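Putative DNA ligase-like protein Rv0938/MT0965 (Mycobacterium tuberculosis, PDB 2IRU) is the polymerase domain of LigD, a multifunctional enzyme that probably works with Ku to repair DNA double-strand breaks by non-homologous end joining. Local coordinates at residues A[45-50]-A[240-245]; A[94-99]-A[103-108]; A[137-142]-A[161-166]. One frame throughout, in Å; residues are numbered along the deposited sequence.

All three contacts are largely buried, but at different depths. Contact 1 is near the centre of the chain, where the end of helix 29-47 meets the turn after strand 240-241. Contacts 2 and 3 lie on opposite sides of that centre, with nearest atoms about 17 Å apart. Contact 2 touches contact 1 through Ile95 and Ile96; contact 3 reaches it through Val138 and Thr240. No helix or strand serves two contacts. Their chemistry follows their place: contact 1 combines apolar touching with polar ends tied to Asp285 and Asp291, contact 2 combines a helix bond with a methyl seated in a Trp-Ile notch, and contact 3 is purely apolar across its strand-helix interface, behind a probable metal site.

Contact 1 of 3, residues A[45-50]-A[240-245]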
loop_
_atom_site.group_PDB
_atom_site.type_symbol
_atom_site.label_atom_id
_atom_site.label_comp_id
_atom_site.label_asym_id
_atom_site.label_seq_id
_atom_site.Cartn_x
_atom_site.Cartn_y
_atom_site.Cartn_z
ATOM N N GLY A 45 -1.370 2.298 11.598
ATOM C CA GLY A 45 -2.423 3.315 11.451
ATOM C C GLY A 45 -2.966 3.322 10.024
ATOM O O GLY A 45 -4.116 3.695 9.779
ATOM N N HIS A 46 -2.125 2.920 9.079
ATOM C CA HIS A 46 -2.509 2.975 7.650
ATOM C C HIS A 46 -3.126 1.704 7.074
ATOM O O HIS A 46 -3.613 1.705 5.913
ATOM C CB HIS A 46 -1.331 3.473 6.797
ATOM C CG HIS A 46 -0.586 4.587 7.456
ATOM N ND1 HIS A 46 -1.136 5.839 7.643
ATOM C CD2 HIS A 46 0.634 4.616 8.031
ATOM C CE1 HIS A 46 -0.268 6.594 8.300
ATOM N NE2 HIS A 46 0.810 5.867 8.554
ATOM N N ILE A 47 -3.107 0.639 7.893
ATOM C CA ILE A 47 -3.761 -0.616 7.569
ATOM C C ILE A 47 -4.888 -0.986 8.550
ATOM O O ILE A 47 -5.685 -1.863 8.247
ATOM C CB ILE A 47 -2.760 -1.767 7.369
ATOM C CG1 ILE A 47 -2.026 -2.079 8.675
ATOM C CG2 ILE A 47 -1.693 -1.339 6.336
ATOM C CD1 ILE A 47 -0.995 -3.289 8.541
ATOM N N ALA A 48 -4.963 -0.280 9.682
ATOM C CA ALA A 48 -6.075 -0.476 10.646
ATOM C C ALA A 48 -7.432 -0.406 9.936
ATOM O O ALA A 48 -7.681 0.468 9.088
ATOM C CB ALA A 48 -6.030 0.593 11.731
ATOM N N GLY A 49 -8.330 -1.313 10.330
ATOM C CA GLY A 49 -9.695 -1.292 9.823
ATOM C C GLY A 49 -9.842 -1.777 8.384
ATOM O O GLY A 49 -10.958 -1.788 7.857
ATOM N N ARG A 50 -8.732 -2.185 7.751
ATOM C CA ARG A 50 -8.785 -2.569 6.328
ATOM C C ARG A 50 -8.597 -4.077 6.157
ATOM O O ARG A 50 -7.791 -4.673 6.895
ATOM C CB ARG A 50 -7.681 -1.851 5.558
ATOM C CG ARG A 50 -7.828 -0.343 5.716
ATOM C CD ARG A 50 -6.762 0.472 4.931
ATOM N NE ARG A 50 -6.821 1.819 5.494
ATOM C CZ ARG A 50 -7.658 2.787 5.097
ATOM N NH1 ARG A 50 -8.446 2.630 4.018
ATOM N NH2 ARG A 50 -7.670 3.937 5.758
ATOM N N THR A 240 -4.197 -2.120 -2.805
ATOM C CA THR A 240 -2.945 -1.434 -3.145
ATOM C C THR A 240 -1.923 -1.726 -2.046
ATOM O O THR A 240 -2.276 -1.762 -0.835
ATOM C CB THR A 240 -3.198 0.106 -3.267
ATOM O OG1 THR A 240 -4.123 0.330 -4.359
ATOM C CG2 THR A 240 -1.922 0.863 -3.463
ATOM N N ILE A 241 -0.699 -2.023 -2.475
ATOM C CA ILE A 241 0.420 -2.258 -1.549
ATOM C C ILE A 241 0.415 -1.245 -0.398
ATOM O O ILE A 241 0.337 -0.006 -0.627
ATOM C CB ILE A 241 1.779 -2.225 -2.287
ATOM C CG1 ILE A 241 2.914 -2.737 -1.384
ATOM C CG2 ILE A 241 2.122 -0.797 -2.856
ATOM C CD1 ILE A 241 2.906 -4.295 -1.234
ATOM N N ALA A 242 0.504 -1.754 0.817
ATOM C CA ALA A 242 0.420 -0.879 1.977
ATOM C C ALA A 242 1.693 -0.094 2.233
ATOM O O ALA A 242 2.783 -0.637 2.099
ATOM C CB ALA A 242 0.063 -1.666 3.181
ATOM N N PRO A 243 1.554 1.188 2.652
ATOM C CA PRO A 243 2.770 1.889 3.048
ATOM C C PRO A 243 3.564 1.048 4.084
ATOM O O PRO A 243 2.954 0.423 4.988
ATOM C CB PRO A 243 2.252 3.171 3.698
ATOM C CG PRO A 243 0.925 3.434 2.983
ATOM C CD PRO A 243 0.347 2.032 2.777
ATOM N N TYR A 244 4.884 1.081 3.936
ATOM C CA TYR A 244 5.834 0.295 4.767
ATOM C C TYR A 244 5.902 -1.214 4.466
ATOM O O TYR A 244 6.781 -1.902 4.990
ATOM C CB TYR A 244 5.602 0.505 6.249
ATOM C CG TYR A 244 5.758 1.951 6.653
ATOM C CD1 TYR A 244 7.046 2.494 6.828
ATOM C CD2 TYR A 244 4.638 2.762 6.906
ATOM C CE1 TYR A 244 7.217 3.827 7.220
ATOM C CE2 TYR A 244 4.799 4.116 7.303
ATOM C CZ TYR A 244 6.096 4.623 7.454
ATOM O OH TYR A 244 6.311 5.907 7.832
ATOM N N SER A 245 5.013 -1.706 3.601
ATOM C CA SER A 245 5.153 -3.123 3.185
ATOM C C SER A 245 6.457 -3.334 2.433
ATOM O O SER A 245 6.873 -2.486 1.607
ATOM C CB SER A 245 4.000 -3.545 2.254
ATOM O OG SER A 245 4.112 -4.944 1.910
#
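Ile47 and Ala242 meet methyl to methyl, with Ile47 CG2 3.6 Å from Ala242 CB. The branching of isoleucine explains the approach: CG1 lies between the backbone N and the carbonyl carbon (chi1 65°), while CG2 is the branch that reaches Ala242. A small alanine suits this place because the two backbones come close, with the CA atoms of Ile47 and Ala242 7.0 Å apart.

His46 presents two different surfaces. Its CB lies against the Pro243 ring, 4.4 Å from CG. Its imidazole meets the phenol of Tyr244 without stacking: CD2 approaches the tyrosine edge near the plane of that ring, 4.3 Å from CE2, while CE2 stands oblique to the imidazole.

Each partner segment is shaped by a type II turn. In Ala242-Ser245, closed by Ser245 N to Ala242 O at 2.9 Å, Pro243 suits the second position because its ring fixes phi near the value needed there. Tyr244 takes the third with a positive phi (74°), unusual for a residue with a side chain. In Ile47-Arg50 that third position is Gly49, which accepts positive phi easily.

The polar ends share a set of acids. Asp285 ties His46 to Tyr244 across the contact: it is hydrogen-bonded to His46 NE2 through one oxygen and to Tyr244 OH through the other, while Asp291 bonds His46 ND1 and forms a salt bridge with Arg50. Two carboxylates beside its nitrogens would probably favour the doubly protonated, cationic imidazole of His46. The contact thus implies a division of labour: methyls and the proline ring fill the interface near the probable substrate-binding residues His114 and His181, while the two acids hold the orientation of the His46 imidazole and Asp285 holds the position of the Tyr244 hydroxyl.

Contact 2 of 3, residues A[94-99]-A[103-108]; sequences PIIDSA and AWIAQQ
Ile96 sets its terminal methyl over the notch where Trp104 and Ile105 meet, and such apolar touches dominate the contact. CD1 of Ile96 lies at the edge of the indole, near its plane, 4.0 Å from Trp104 CE3, and is 4.1 Å from Ile105 CG1. The Ile96 side chain lies roughly perpendicular to that of Trp104. With its CG anti to the backbone N (chi1 176°), Trp104 swings its six-membered ring toward the strand, where CZ3 also comes within 4.4 Å of Pro94 CG. Gln108 CG lies over the rim of one indole face, 3.3 Å above the plane.

The polar part is backbone only. Ala103 N donates to Ala99 O at 2.9 Å in the carbonyl plane, a nearly straight bond (N-H...O 158°) in the first turn of helix 99-107. Just before that turn, Ser98 is the N-cap, its OG bonding to Gly101 N; serine suits the position because its short hydroxyl can reach forward to this amide.

The chemistry implies that the cap and a first-turn bond secure the start of the helix, while the branched and aromatic groups pack it against the end of strand 91-95 and the chain leaving it.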
loop_
_atom_site.group_PDB
_atom_site.type_symbol
_atom_site.label_atom_id
_atom_site.label_comp_id
_atom_site.label_asym_id
_atom_site.label_seq_id
_atom_site.Cartn_x
_atom_site.Cartn_y
_atom_site.Cartn_z
ATOM N N PRO A 94 -8.293 -11.097 7.189
ATOM C CA PRO A 94 -7.730 -10.644 8.467
ATOM C C PRO A 94 -7.681 -9.116 8.416
ATOM O O PRO A 94 -7.624 -8.542 7.337
ATOM C CB PRO A 94 -6.291 -11.181 8.451
ATOM C CG PRO A 94 -5.948 -11.357 6.962
ATOM C CD PRO A 94 -7.266 -11.532 6.219
ATOM N N ILE A 95 -7.763 -8.482 9.562
ATOM C CA ILE A 95 -7.478 -7.040 9.690
ATOM C C ILE A 95 -6.247 -7.020 10.609
ATOM O O ILE A 95 -6.295 -7.532 11.708
ATOM C CB ILE A 95 -8.658 -6.295 10.350
ATOM C CG1 ILE A 95 -9.925 -6.372 9.476
ATOM C CG2 ILE A 95 -8.239 -4.820 10.715
ATOM C CD1 ILE A 95 -11.166 -6.034 10.247
ATOM N N ILE A 96 -5.160 -6.428 10.141
ATOM C CA ILE A 96 -3.928 -6.392 10.931
ATOM C C ILE A 96 -3.949 -5.093 11.702
ATOM O O ILE A 96 -4.005 -4.021 11.099
ATOM C CB ILE A 96 -2.700 -6.479 9.998
ATOM C CG1 ILE A 96 -2.776 -7.783 9.157
ATOM C CG2 ILE A 96 -1.418 -6.337 10.790
ATOM C CD1 ILE A 96 -2.765 -9.098 9.943
ATOM N N ASP A 97 -3.964 -5.208 13.035
ATOM C CA ASP A 97 -4.214 -4.047 13.902
ATOM C C ASP A 97 -3.396 -4.101 15.186
ATOM O O ASP A 97 -3.669 -3.352 16.132
ATOM C CB ASP A 97 -5.729 -3.885 14.194
ATOM C CG ASP A 97 -6.359 -5.139 14.805
ATOM O OD1 ASP A 97 -5.622 -6.076 15.231
ATOM O OD2 ASP A 97 -7.631 -5.186 14.878
ATOM N N SER A 98 -2.375 -4.966 15.181
ATOM C CA SER A 98 -1.446 -5.075 16.314
ATOM C C SER A 98 -0.075 -5.484 15.791
ATOM O O SER A 98 0.069 -6.060 14.697
ATOM C CB SER A 98 -1.919 -6.131 17.305
ATOM O OG SER A 98 -1.798 -7.452 16.748
ATOM N N ALA A 99 0.941 -5.178 16.602
ATOM C CA ALA A 99 2.308 -5.588 16.267
ATOM C C ALA A 99 2.410 -7.114 16.076
ATOM O O ALA A 99 3.069 -7.606 15.133
ATOM C CB ALA A 99 3.276 -5.092 17.356
ATOM N N ALA A 103 3.871 -9.545 13.159
ATOM C CA ALA A 103 4.729 -10.722 13.400
ATOM C C ALA A 103 4.195 -11.972 12.652
ATOM O O ALA A 103 4.969 -12.764 12.090
ATOM C CB ALA A 103 4.896 -10.972 14.877
ATOM N N TRP A 104 2.866 -12.157 12.663
ATOM C CA TRP A 104 2.221 -13.263 11.914
ATOM C C TRP A 104 2.455 -13.068 10.404
ATOM O O TRP A 104 2.840 -13.999 9.698
ATOM C CB TRP A 104 0.705 -13.292 12.225
ATOM C CG TRP A 104 -0.018 -14.307 11.430
ATOM C CD1 TRP A 104 0.082 -15.680 11.542
ATOM C CD2 TRP A 104 -0.869 -14.054 10.307
ATOM N NE1 TRP A 104 -0.718 -16.283 10.594
ATOM C CE2 TRP A 104 -1.321 -15.311 9.834
ATOM C CE3 TRP A 104 -1.347 -12.876 9.692
ATOM C CZ2 TRP A 104 -2.204 -15.422 8.739
ATOM C CZ3 TRP A 104 -2.211 -12.968 8.625
ATOM C CH2 TRP A 104 -2.656 -14.243 8.158
ATOM N N ILE A 105 2.305 -11.839 9.913
ATOM C CA ILE A 105 2.590 -11.542 8.511
ATOM C C ILE A 105 4.038 -11.999 8.157
ATOM O O ILE A 105 4.260 -12.681 7.152
ATOM C CB ILE A 105 2.402 -10.051 8.267
ATOM C CG1 ILE A 105 0.888 -9.728 8.193
ATOM C CG2 ILE A 105 3.171 -9.588 7.013
ATOM C CD1 ILE A 105 0.166 -10.356 6.993
ATOM N N ALA A 106 4.995 -11.667 9.010
ATOM C CA ALA A 106 6.388 -12.039 8.764
ATOM C C ALA A 106 6.568 -13.548 8.819
ATOM O O ALA A 106 7.196 -14.126 7.951
ATOM C CB ALA A 106 7.261 -11.388 9.801
ATOM N N GLN A 107 5.991 -14.189 9.843
ATOM C CA GLN A 107 6.105 -15.623 9.984
ATOM C C GLN A 107 5.517 -16.393 8.756
ATOM O O GLN A 107 6.025 -17.454 8.367
ATOM C CB GLN A 107 5.472 -16.071 11.313
ATOM C CG GLN A 107 5.181 -17.583 11.400
ATOM C CD GLN A 107 6.397 -18.480 11.190
ATOM O OE1 GLN A 107 7.558 -18.039 11.213
ATOM N NE2 GLN A 107 6.129 -19.774 10.990
ATOM N N GLN A 108 4.456 -15.828 8.184
ATOM C CA GLN A 108 3.736 -16.352 7.008
ATOM C C GLN A 108 4.579 -16.220 5.706
ATOM O O GLN A 108 4.165 -16.735 4.637
ATOM C CB GLN A 108 2.398 -15.567 6.827
ATOM C CG GLN A 108 1.272 -15.948 7.817
ATOM C CD GLN A 108 0.608 -17.234 7.383
ATOM O OE1 GLN A 108 0.889 -18.332 7.941
ATOM N NE2 GLN A 108 -0.167 -17.141 6.329
#

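Contact 3 of 3, residues A[137-142]-A[161-166]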
loop_
_atom_site.group_PDB
_atom_site.type_symbol
_atom_site.label_atom_id
_atom_site.label_comp_id
_atom_site.label_asym_id
_atom_site.label_seq_id
_atom_site.Cartn_x
_atom_site.Cartn_y
_atom_site.Cartn_z
ATOM N N LEU A 137 -7.929 8.911 -0.976
ATOM C CA LEU A 137 -7.705 8.518 -2.370
ATOM C C LEU A 137 -6.283 7.981 -2.572
ATOM O O LEU A 137 -5.336 8.387 -1.890
ATOM C CB LEU A 137 -7.896 9.715 -3.332
ATOM C CG LEU A 137 -9.172 10.556 -3.311
ATOM C CD1 LEU A 137 -9.070 11.696 -4.351
ATOM C CD2 LEU A 137 -10.378 9.691 -3.575
ATOM N N VAL A 138 -6.129 7.081 -3.532
ATOM C CA VAL A 138 -4.793 6.704 -3.960
ATOM C C VAL A 138 -4.687 6.876 -5.462
ATOM O O VAL A 138 -5.644 6.584 -6.217
ATOM C CB VAL A 138 -4.409 5.256 -3.564
ATOM C CG1 VAL A 138 -5.224 4.260 -4.354
ATOM C CG2 VAL A 138 -2.912 5.007 -3.772
ATOM N N PHE A 139 -3.551 7.406 -5.887
ATOM C CA PHE A 139 -3.188 7.440 -7.302
ATOM C C PHE A 139 -1.906 6.635 -7.503
ATOM O O PHE A 139 -0.956 6.781 -6.723
ATOM C CB PHE A 139 -2.965 8.869 -7.783
ATOM C CG PHE A 139 -4.184 9.716 -7.680
ATOM C CD1 PHE A 139 -5.022 9.892 -8.781
ATOM C CD2 PHE A 139 -4.492 10.365 -6.475
ATOM C CE1 PHE A 139 -6.178 10.692 -8.648
ATOM C CE2 PHE A 139 -5.610 11.156 -6.341
ATOM C CZ PHE A 139 -6.462 11.325 -7.432
ATOM N N ASP A 140 -1.894 5.777 -8.516
ATOM C CA ASP A 140 -0.695 5.016 -8.856
ATOM C C ASP A 140 -0.149 5.691 -10.111
ATOM O O ASP A 140 -0.797 5.653 -11.159
ATOM C CB ASP A 140 -1.080 3.570 -9.194
ATOM C CG ASP A 140 0.100 2.702 -9.616
ATOM O OD1 ASP A 140 1.285 3.152 -9.699
ATOM O OD2 ASP A 140 -0.196 1.512 -9.887
ATOM N N LEU A 141 1.021 6.319 -9.979
ATOM C CA LEU A 141 1.668 6.980 -11.089
ATOM C C LEU A 141 2.685 6.032 -11.681
ATOM O O LEU A 141 3.714 5.739 -11.052
ATOM C CB LEU A 141 2.342 8.280 -10.613
ATOM C CG LEU A 141 1.408 9.497 -10.589
ATOM C CD1 LEU A 141 0.152 9.338 -9.728
ATOM C CD2 LEU A 141 2.223 10.717 -10.137
ATOM N N ASP A 142 2.373 5.512 -12.862
ATOM C CA ASP A 142 3.224 4.506 -13.466
ATOM C C ASP A 142 3.952 5.089 -14.672
ATOM O O ASP A 142 3.289 5.413 -15.679
ATOM C CB ASP A 142 2.422 3.270 -13.876
ATOM C CG ASP A 142 3.337 2.100 -14.273
ATOM O OD1 ASP A 142 3.989 1.496 -13.380
ATOM O OD2 ASP A 142 3.430 1.814 -15.488
ATOM N N ASP A 161 -1.079 19.567 -6.852
ATOM C CA ASP A 161 -1.562 20.942 -6.996
ATOM C C ASP A 161 -3.068 20.974 -7.279
ATOM O O ASP A 161 -3.797 21.799 -6.706
ATOM C CB ASP A 161 -0.751 21.666 -8.057
ATOM C CG ASP A 161 0.681 21.978 -7.595
ATOM O OD1 ASP A 161 1.001 21.821 -6.390
ATOM O OD2 ASP A 161 1.490 22.407 -8.448
ATOM N N LEU A 162 -3.538 20.052 -8.122
ATOM C CA LEU A 162 -4.982 19.933 -8.393
ATOM C C LEU A 162 -5.758 19.585 -7.120
ATOM O O LEU A 162 -6.828 20.134 -6.837
ATOM C CB LEU A 162 -5.261 18.894 -9.483
ATOM C CG LEU A 162 -5.120 19.120 -10.991
ATOM C CD1 LEU A 162 -3.756 18.894 -11.514
ATOM C CD2 LEU A 162 -6.082 18.189 -11.715
ATOM N N LEU A 163 -5.215 18.658 -6.338
ATOM C CA LEU A 163 -5.868 18.275 -5.090
ATOM C C LEU A 163 -5.890 19.445 -4.098
ATOM O O LEU A 163 -6.879 19.640 -3.384
ATOM C CB LEU A 163 -5.202 17.024 -4.510
ATOM C CG LEU A 163 -5.398 15.772 -5.381
ATOM C CD1 LEU A 163 -4.484 14.627 -4.900
ATOM C CD2 LEU A 163 -6.870 15.314 -5.456
ATOM N N ALA A 164 -4.818 20.234 -4.095
ATOM C CA ALA A 164 -4.671 21.367 -3.176
ATOM C C ALA A 164 -5.754 22.421 -3.400
ATOM O O ALA A 164 -6.158 23.124 -2.459
ATOM C CB ALA A 164 -3.279 22.000 -3.322
ATOM N N ASP A 165 -6.207 22.512 -4.649
ATOM C CA ASP A 165 -7.275 23.429 -5.047
ATOM C C ASP A 165 -8.621 23.121 -4.358
ATOM O O ASP A 165 -9.460 24.027 -4.190
ATOM C CB ASP A 165 -7.429 23.394 -6.562
ATOM C CG ASP A 165 -6.223 23.981 -7.292
ATOM O OD1 ASP A 165 -5.401 24.658 -6.637
ATOM O OD2 ASP A 165 -6.090 23.758 -8.517
ATOM N N ILE A 166 -8.834 21.855 -3.992
ATOM C CA ILE A 166 -9.995 21.442 -3.190
ATOM C C ILE A 166 -9.626 21.231 -1.713
ATOM O O ILE A 166 -10.321 20.514 -0.982
ATOM C CB ILE A 166 -10.699 20.167 -3.751
ATOM C CG1 ILE A 166 -10.726 20.156 -5.283
ATOM C CG2 ILE A 166 -12.097 19.948 -3.155
ATOM C CD1 ILE A 166 -9.866 19.013 -5.821
#
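The amide N of Ile166 donates to Leu163 O at 3.0 Å, a local bond that helps hold the backbone from which the Leu163 side chain reaches strand 129-143. That reach is wholly apolar. Leu163 CD1 lies 3.9 Å from Phe139 CE2, standing oblique to the ring, and the two side chains run antiparallel alongside one another, one from the strand and one from the helix. The second branch, CD2, is 4.4 Å from Leu137 CD1. A forked leucine suits the place because its two methyls can serve two neighbours at once. Phe139 has its CG beside the backbone N, anti to the carbonyl carbon (chi1 -62°), which carries the CE2 side of the ring to Leu163.

Leu137 and Phe139 project from one face of the strand, while Asp140 and Asp142 project from the other. Those two aspartates probably bind both manganese ions of the polymerase site, so the acidic face has a hydrophobic back. Asp140 OD2 is also bonded by Gln233, and Asp142 forms a salt bridge with Arg223.

In the fold, helix 149-164 links strand 129-143 to strand 171-174 as a beta-alpha-beta crossover that spans strand 180-186, whose Thr184 touches Leu163. Helix 192-209 packs beside it on this face, with Ala195 against Leu137 and Ala199 against Phe139.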